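Local coordinates for DNA repair protein RecN (Deinococcus radiodurans, PDB 4ABY), which is an SMC-like ATPase that binds and hydrolyses ATP and may take part in the recombinational repair of damaged DNA, particularly double-strand breaks, at residues L223-E235 against L263-V277. Residues are numbered along the deposited sequence; the frame is centred on the assembly and turned at random.
Sequences LLKVGQALDAARE and LSALAEPAAYGLSDV
L274 lies against the backbone of helix 223-235 where G227 has no side chain. Its CD1 is 3.8 Å from G227 CA, and its CD2 packs beside G227 C and L224 O. This is the close part of the contact, and the backbones approach here to 5.5 Å between the CA atoms of G227 and L274. A water beside it donates to G227 O and D231 OD1 and accepts from L274 N.

Two turns on from G227, R234 reaches across with its chain extended from CG to NE. NH2 meets Y272 O near the guanidinium plane at 2.9 Å, and NH1 meets S275 O at 3.2 Å. Both bonds are bent and weak (126° and 134° at the hydrogen). V277 CG2 lies over one face of the guanidinium and L230 CD2 over the opposite face, both toward the rim. NH2 also forms a salt bridge with D171 of helix 163-171, and NH1 a long one with D231 OD1 (3.5 Å). D231 OD2 lies 3.0 Å from S275 OG.

Apolar touches are sparser at the P269 end. L223 CD2, of a buried residue, is 4.0 Å from P269 CB, and L224 CD2 is as far from P269 CG. The solvent side is at E235 and Q228. L263 CD1 rests on the aliphatic CG of E235; E235 itself is exposed. The side chain of Q228, also exposed, touches L274 CD2 through CG.

The contact joins the long helix 214-249 to the tip of the hairpin formed by strands 258-266 and 276-282, within the head domain. Flanked by two carboxylates, R234 is probably charged. It links the carbonyls of Y272 and S275, by weak bonds, to helix 214-249, and its salt bridge to D171 reaches helix 163-171.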
ATOM      1  N   LEU A 223       6.022  35.804  -0.275  1.00 36.44           N
ATOM      2  CA  LEU A 223       5.590  34.515   0.253  1.00 29.80           C
ATOM      3  C   LEU A 223       4.099  34.282   0.057  1.00 31.15           C
ATOM      4  O   LEU A 223       3.686  33.201  -0.348  1.00 33.99           O
ATOM      5  CB  LEU A 223       5.936  34.405   1.734  1.00 29.96           C
ATOM      6  CG  LEU A 223       5.614  33.046   2.342  1.00 29.28           C
ATOM      7  CD1 LEU A 223       6.376  31.964   1.608  1.00 26.59           C
ATOM      8  CD2 LEU A 223       5.951  33.037   3.815  1.00 32.70           C
ATOM      9  N   LEU A 224       3.291  35.295   0.357  1.00 34.44           N
ATOM     10  CA  LEU A 224       1.848  35.189   0.170  1.00 32.60           C
ATOM     11  C   LEU A 224       1.507  35.222  -1.310  1.00 30.98           C
ATOM     12  O   LEU A 224       0.644  34.484  -1.773  1.00 30.69           O
ATOM     13  CB  LEU A 224       1.120  36.313   0.907  1.00 27.32           C
ATOM     14  CG  LEU A 224       1.364  36.363   2.413  1.00 28.96           C
ATOM     15  CD1 LEU A 224       0.398  37.319   3.078  1.00 25.84           C
ATOM     16  CD2 LEU A 224       1.229  34.973   3.009  1.00 34.00           C
ATOM     17  N   LYS A 225       2.199  36.081  -2.047  1.00 32.50           N
ATOM     18  CA  LYS A 225       1.977  36.233  -3.481  1.00 35.42           C
ATOM     19  C   LYS A 225       2.229  34.910  -4.192  1.00 33.77           C
ATOM     20  O   LYS A 225       1.370  34.393  -4.908  1.00 31.26           O
ATOM     21  CB  LYS A 225       2.906  37.318  -4.033  1.00 35.39           C
ATOM     22  CG  LYS A 225       2.685  37.676  -5.492  1.00 36.83           C
ATOM     23  CD  LYS A 225       3.743  38.665  -5.967  1.00 48.56           C
ATOM     24  CE  LYS A 225       3.509  39.104  -7.407  1.00 52.90           C
ATOM     25  NZ  LYS A 225       3.660  37.986  -8.376  1.00 49.18           N
ATOM     26  N   VAL A 226       3.424  34.371  -3.981  1.00 33.20           N
ATOM     27  CA  VAL A 226       3.820  33.089  -4.537  1.00 31.18           C
ATOM     28  C   VAL A 226       2.933  31.976  -3.986  1.00 32.38           C
ATOM     29  O   VAL A 226       2.504  31.091  -4.724  1.00 33.06           O
ATOM     30  CB  VAL A 226       5.289  32.781  -4.192  1.00 29.39           C
ATOM     31  CG1 VAL A 226       5.685  31.400  -4.690  1.00 29.08           C
ATOM     32  CG2 VAL A 226       6.197  33.846  -4.774  1.00 29.25           C
ATOM     33  N   GLY A 227       2.664  32.030  -2.686  1.00 30.10           N
ATOM     34  CA  GLY A 227       1.858  31.019  -2.032  1.00 28.09           C
ATOM     35  C   GLY A 227       0.506  30.886  -2.694  1.00 32.62           C
ATOM     36  O   GLY A 227      -0.034  29.785  -2.818  1.00 33.87           O
ATOM     37  N   GLN A 228      -0.041  32.017  -3.127  1.00 34.46           N
ATOM     38  CA  GLN A 228      -1.331  32.037  -3.802  1.00 33.52           C
ATOM     39  C   GLN A 228      -1.205  31.471  -5.207  1.00 32.77           C
ATOM     40  O   GLN A 228      -2.129  30.834  -5.711  1.00 35.77           O
ATOM     41  CB  GLN A 228      -1.875  33.461  -3.855  1.00 33.45           C
ATOM     42  CG  GLN A 228      -2.153  34.054  -2.490  1.00 34.45           C
ATOM     43  CD  GLN A 228      -2.305  35.556  -2.537  1.00 42.45           C
ATOM     44  OE1 GLN A 228      -2.326  36.152  -3.613  1.00 51.22           O
ATOM     45  NE2 GLN A 228      -2.411  36.180  -1.369  1.00 42.84           N
ATOM     46  N   ALA A 229      -0.058  31.708  -5.836  1.00 31.71           N
ATOM     47  CA  ALA A 229       0.227  31.139  -7.145  1.00 31.15           C
ATOM     48  C   ALA A 229       0.177  29.626  -7.056  1.00 30.67           C
ATOM     49  O   ALA A 229      -0.293  28.954  -7.970  1.00 34.84           O
ATOM     50  CB  ALA A 229       1.583  31.588  -7.638  1.00 29.11           C
ATOM     51  N   LEU A 230       0.662  29.099  -5.938  1.00 30.37           N
ATOM     52  CA  LEU A 230       0.687  27.663  -5.708  1.00 31.57           C
ATOM     53  C   LEU A 230      -0.719  27.094  -5.578  1.00 28.77           C
ATOM     54  O   LEU A 230      -1.037  26.077  -6.193  1.00 29.25           O
ATOM     55  CB  LEU A 230       1.500  27.334  -4.459  1.00 29.64           C
ATOM     56  CG  LEU A 230       1.603  25.853  -4.118  1.00 22.36           C
ATOM     57  CD1 LEU A 230       2.085  25.075  -5.320  1.00 24.48           C
ATOM     58  CD2 LEU A 230       2.534  25.666  -2.943  1.00 24.57           C
ATOM     59  N   ASP A 231      -1.555  27.744  -4.775  1.00 24.89           N
ATOM     60  CA  ASP A 231      -2.934  27.305  -4.621  1.00 25.92           C
ATOM     61  C   ASP A 231      -3.659  27.324  -5.960  1.00 32.96           C
ATOM     62  O   ASP A 231      -4.497  26.468  -6.236  1.00 34.09           O
ATOM     63  CB  ASP A 231      -3.672  28.184  -3.618  1.00 27.85           C
ATOM     64  CG  ASP A 231      -3.214  27.955  -2.203  1.00 30.23           C
ATOM     65  OD1 ASP A 231      -2.656  26.873  -1.932  1.00 29.74           O
ATOM     66  OD2 ASP A 231      -3.416  28.857  -1.360  1.00 35.39           O
ATOM     67  N   ALA A 232      -3.330  28.309  -6.791  1.00 34.95           N
ATOM     68  CA  ALA A 232      -3.936  28.433  -8.111  1.00 35.07           C
ATOM     69  C   ALA A 232      -3.526  27.272  -9.009  1.00 33.90           C
ATOM     70  O   ALA A 232      -4.338  26.742  -9.762  1.00 35.87           O
ATOM     71  CB  ALA A 232      -3.546  29.752  -8.744  1.00 32.21           C
ATOM     72  N   ALA A 233      -2.258  26.889  -8.926  1.00 30.61           N
ATOM     73  CA  ALA A 233      -1.750  25.769  -9.695  1.00 30.01           C
ATOM     74  C   ALA A 233      -2.366  24.486  -9.176  1.00 33.21           C
ATOM     75  O   ALA A 233      -2.760  23.619  -9.949  1.00 40.50           O
ATOM     76  CB  ALA A 233      -0.243  25.705  -9.599  1.00 32.06           C
ATOM     77  N   ARG A 234      -2.446  24.368  -7.855  1.00 32.62           N
ATOM     78  CA  ARG A 234      -3.053  23.201  -7.231  1.00 30.44           C
ATOM     79  C   ARG A 234      -4.471  22.986  -7.754  1.00 32.33           C
ATOM     80  O   ARG A 234      -4.776  21.940  -8.327  1.00 31.84           O
ATOM     81  CB  ARG A 234      -3.046  23.340  -5.706  1.00 24.64           C
ATOM     82  CG  ARG A 234      -1.680  23.094  -5.076  1.00 23.68           C
ATOM     83  CD  ARG A 234      -1.685  23.405  -3.589  1.00 25.37           C
ATOM     84  NE  ARG A 234      -0.464  22.955  -2.925  1.00 26.31           N
ATOM     85  CZ  ARG A 234      -0.143  23.251  -1.668  1.00 27.35           C
ATOM     86  NH1 ARG A 234      -0.952  24.006  -0.936  1.00 29.09           N
ATOM     87  NH2 ARG A 234       0.987  22.796  -1.142  1.00 22.78           N
ATOM     88  N   GLU A 235      -5.331  23.983  -7.568  1.00 35.73           N
ATOM     89  CA  GLU A 235      -6.703  23.908  -8.060  1.00 37.96           C
ATOM     90  C   GLU A 235      -6.750  23.678  -9.568  1.00 41.02           C
ATOM     91  O   GLU A 235      -7.653  23.009 -10.072  1.00 48.09           O
ATOM     92  CB  GLU A 235      -7.482  25.173  -7.697  1.00 37.88           C
ATOM     93  CG  GLU A 235      -7.961  25.226  -6.251  1.00 48.19           C
ATOM     94  CD  GLU A 235      -8.530  26.589  -5.875  1.00 61.08           C
ATOM     95  OE1 GLU A 235      -7.967  27.612  -6.321  1.00 63.47           O
ATOM     96  OE2 GLU A 235      -9.533  26.640  -5.129  1.00 53.88           O
ATOM     97  N   LEU A 263      -8.498  22.167  -0.843  1.00 24.61           N
ATOM     98  CA  LEU A 263      -7.515  23.029  -0.207  1.00 22.94           C
ATOM     99  C   LEU A 263      -8.125  23.648   1.038  1.00 25.33           C
ATOM    100  O   LEU A 263      -9.231  24.186   1.002  1.00 32.02           O
ATOM    101  CB  LEU A 263      -7.047  24.123  -1.161  1.00 19.81           C
ATOM    102  CG  LEU A 263      -6.619  23.641  -2.543  1.00 23.17           C
ATOM    103  CD1 LEU A 263      -5.948  24.763  -3.306  1.00 28.43           C
ATOM    104  CD2 LEU A 263      -5.693  22.451  -2.424  1.00 25.30           C
ATOM    105  N   SER A 264      -7.399  23.562   2.143  1.00 23.22           N
ATOM    106  CA  SER A 264      -7.849  24.134   3.397  1.00 26.28           C
ATOM    107  C   SER A 264      -6.907  25.276   3.769  1.00 27.65           C
ATOM    108  O   SER A 264      -5.703  25.066   3.914  1.00 29.85           O
ATOM    109  CB  SER A 264      -7.856  23.052   4.480  1.00 30.64           C
ATOM    110  OG  SER A 264      -8.447  23.514   5.678  1.00 41.05           O
ATOM    111  N   ALA A 265      -7.441  26.487   3.903  1.00 25.48           N
ATOM    112  CA  ALA A 265      -6.589  27.643   4.181  1.00 26.58           C
ATOM    113  C   ALA A 265      -6.062  27.629   5.609  1.00 26.96           C
ATOM    114  O   ALA A 265      -6.826  27.490   6.564  1.00 28.96           O
ATOM    115  CB  ALA A 265      -7.317  28.938   3.893  1.00 25.42           C
ATOM    116  N   LEU A 266      -4.748  27.770   5.741  1.00 25.36           N
ATOM    117  CA  LEU A 266      -4.093  27.741   7.040  1.00 25.53           C
ATOM    118  C   LEU A 266      -4.130  29.111   7.704  1.00 27.91           C
ATOM    119  O   LEU A 266      -4.223  30.132   7.028  1.00 26.83           O
ATOM    120  CB  LEU A 266      -2.642  27.284   6.880  1.00 27.84           C
ATOM    121  CG  LEU A 266      -2.418  25.889   6.294  1.00 27.21           C
ATOM    122  CD1 LEU A 266      -0.984  25.722   5.836  1.00 27.96           C
ATOM    123  CD2 LEU A 266      -2.775  24.826   7.307  1.00 27.38           C
ATOM    124  N   ALA A 267      -4.056  29.127   9.032  1.00 31.83           N
ATOM    125  CA  ALA A 267      -3.981  30.378   9.779  1.00 26.09           C
ATOM    126  C   ALA A 267      -2.676  31.095   9.459  1.00 27.00           C
ATOM    127  O   ALA A 267      -2.675  32.289   9.181  1.00 31.56           O
ATOM    128  CB  ALA A 267      -4.092  30.115  11.264  1.00 25.62           C
ATOM    129  N   GLU A 268      -1.570  30.356   9.497  1.00 30.67           N
ATOM    130  CA  GLU A 268      -0.266  30.888   9.099  1.00 29.33           C
ATOM    131  C   GLU A 268       0.354  30.065   7.966  1.00 29.23           C
ATOM    132  O   GLU A 268       0.019  28.892   7.785  1.00 28.98           O
ATOM    133  CB  GLU A 268       0.692  30.941  10.295  1.00 27.56           C
ATOM    134  CG  GLU A 268       0.339  31.988  11.343  1.00 37.55           C
ATOM    135  CD  GLU A 268      -0.436  31.413  12.515  1.00 52.84           C
ATOM    136  OE1 GLU A 268      -0.250  30.213  12.817  1.00 53.64           O
ATOM    137  OE2 GLU A 268      -1.223  32.166  13.141  1.00 48.53           O
ATOM    138  N   PRO A 269       1.250  30.686   7.186  1.00 23.20           N
ATOM    139  CA  PRO A 269       1.966  29.989   6.115  1.00 23.23           C
ATOM    140  C   PRO A 269       2.730  28.773   6.625  1.00 24.01           C
ATOM    141  O   PRO A 269       3.408  28.848   7.648  1.00 25.97           O
ATOM    142  CB  PRO A 269       2.946  31.049   5.614  1.00 25.26           C
ATOM    143  CG  PRO A 269       2.249  32.335   5.872  1.00 23.98           C
ATOM    144  CD  PRO A 269       1.504  32.136   7.163  1.00 22.87           C
ATOM    145  N   ALA A 270       2.608  27.662   5.910  1.00 24.78           N
ATOM    146  CA  ALA A 270       3.341  26.448   6.237  1.00 21.89           C
ATOM    147  C   ALA A 270       4.578  26.390   5.363  1.00 24.71           C
ATOM    148  O   ALA A 270       4.676  27.117   4.375  1.00 23.74           O
ATOM    149  CB  ALA A 270       2.474  25.225   6.000  1.00 17.94           C
ATOM    150  N   ALA A 271       5.524  25.528   5.720  1.00 25.84           N
ATOM    151  CA  ALA A 271       6.717  25.343   4.906  1.00 20.60           C
ATOM    152  C   ALA A 271       6.333  24.785   3.543  1.00 20.84           C
ATOM    153  O   ALA A 271       7.091  24.892   2.579  1.00 20.38           O
ATOM    154  CB  ALA A 271       7.688  24.426   5.597  1.00 17.54           C
ATOM    155  N   TYR A 272       5.140  24.206   3.466  1.00 18.58           N
ATOM    156  CA  TYR A 272       4.686  23.559   2.247  1.00 17.72           C
ATOM    157  C   TYR A 272       3.590  24.329   1.519  1.00 24.10           C
ATOM    158  O   TYR A 272       3.083  23.870   0.495  1.00 29.56           O
ATOM    159  CB  TYR A 272       4.210  22.144   2.550  1.00 18.82           C
ATOM    160  CG  TYR A 272       3.159  22.086   3.624  1.00 20.87           C
ATOM    161  CD1 TYR A 272       1.835  22.389   3.341  1.00 24.10           C
ATOM    162  CD2 TYR A 272       3.487  21.728   4.920  1.00 19.94           C
ATOM    163  CE1 TYR A 272       0.868  22.340   4.322  1.00 24.30           C
ATOM    164  CE2 TYR A 272       2.529  21.673   5.906  1.00 21.90           C
ATOM    165  CZ  TYR A 272       1.219  21.982   5.602  1.00 24.69           C
ATOM    166  OH  TYR A 272       0.255  21.928   6.581  1.00 25.41           O
ATOM    167  N   GLY A 273       3.217  25.494   2.039  1.00 23.25           N
ATOM    168  CA  GLY A 273       2.263  26.336   1.340  1.00 23.48           C
ATOM    169  C   GLY A 273       1.283  27.089   2.217  1.00 22.75           C
ATOM    170  O   GLY A 273       1.364  27.054   3.440  1.00 23.97           O
ATOM    171  N   LEU A 274       0.345  27.773   1.575  1.00 23.68           N
ATOM    172  CA  LEU A 274      -0.627  28.588   2.286  1.00 29.10           C
ATOM    173  C   LEU A 274      -1.882  27.793   2.626  1.00 30.44           C
ATOM    174  O   LEU A 274      -2.810  28.320   3.244  1.00 30.04           O
ATOM    175  CB  LEU A 274      -1.000  29.813   1.449  1.00 26.27           C
ATOM    176  CG  LEU A 274      -0.214  31.109   1.646  1.00 26.15           C
ATOM    177  CD1 LEU A 274       1.283  30.881   1.701  1.00 24.80           C
ATOM    178  CD2 LEU A 274      -0.567  32.070   0.531  1.00 32.50           C
ATOM    179  N   SER A 275      -1.906  26.527   2.221  1.00 27.34           N
ATOM    180  CA  SER A 275      -3.082  25.691   2.427  1.00 27.04           C
ATOM    181  C   SER A 275      -2.717  24.228   2.623  1.00 25.22           C
ATOM    182  O   SER A 275      -1.689  23.767   2.136  1.00 22.96           O
ATOM    183  CB  SER A 275      -4.034  25.814   1.237  1.00 26.01           C
ATOM    184  OG  SER A 275      -4.337  27.165   0.958  1.00 26.68           O
ATOM    185  N   ASP A 276      -3.575  23.513   3.349  1.00 26.76           N
ATOM    186  CA  ASP A 276      -3.497  22.063   3.479  1.00 26.60           C
ATOM    187  C   ASP A 276      -4.132  21.425   2.256  1.00 26.65           C
ATOM    188  O   ASP A 276      -5.153  21.899   1.769  1.00 29.26           O
ATOM    189  CB  ASP A 276      -4.261  21.606   4.720  1.00 26.20           C
ATOM    190  CG  ASP A 276      -3.390  21.535   5.955  1.00 30.67           C
ATOM    191  OD1 ASP A 276      -2.175  21.271   5.818  1.00 27.37           O
ATOM    192  OD2 ASP A 276      -3.927  21.722   7.070  1.00 32.44           O
ATOM    193  N   VAL A 277      -3.539  20.352   1.753  1.00 25.06           N
ATOM    194  CA  VAL A 277      -4.129  19.664   0.611  1.00 27.81           C
ATOM    195  C   VAL A 277      -4.668  18.302   1.019  1.00 31.09           C
ATOM    196  O   VAL A 277      -3.911  17.423   1.435  1.00 31.69           O
ATOM    197  CB  VAL A 277      -3.138  19.514  -0.552  1.00 29.19           C
ATOM    198  CG1 VAL A 277      -3.714  18.592  -1.614  1.00 33.39           C
ATOM    199  CG2 VAL A 277      -2.814  20.877  -1.145  1.00 24.45           C
TER
HETATM  200  O   HOH W   1      -0.278  27.422  -0.971  1.00 24.89           O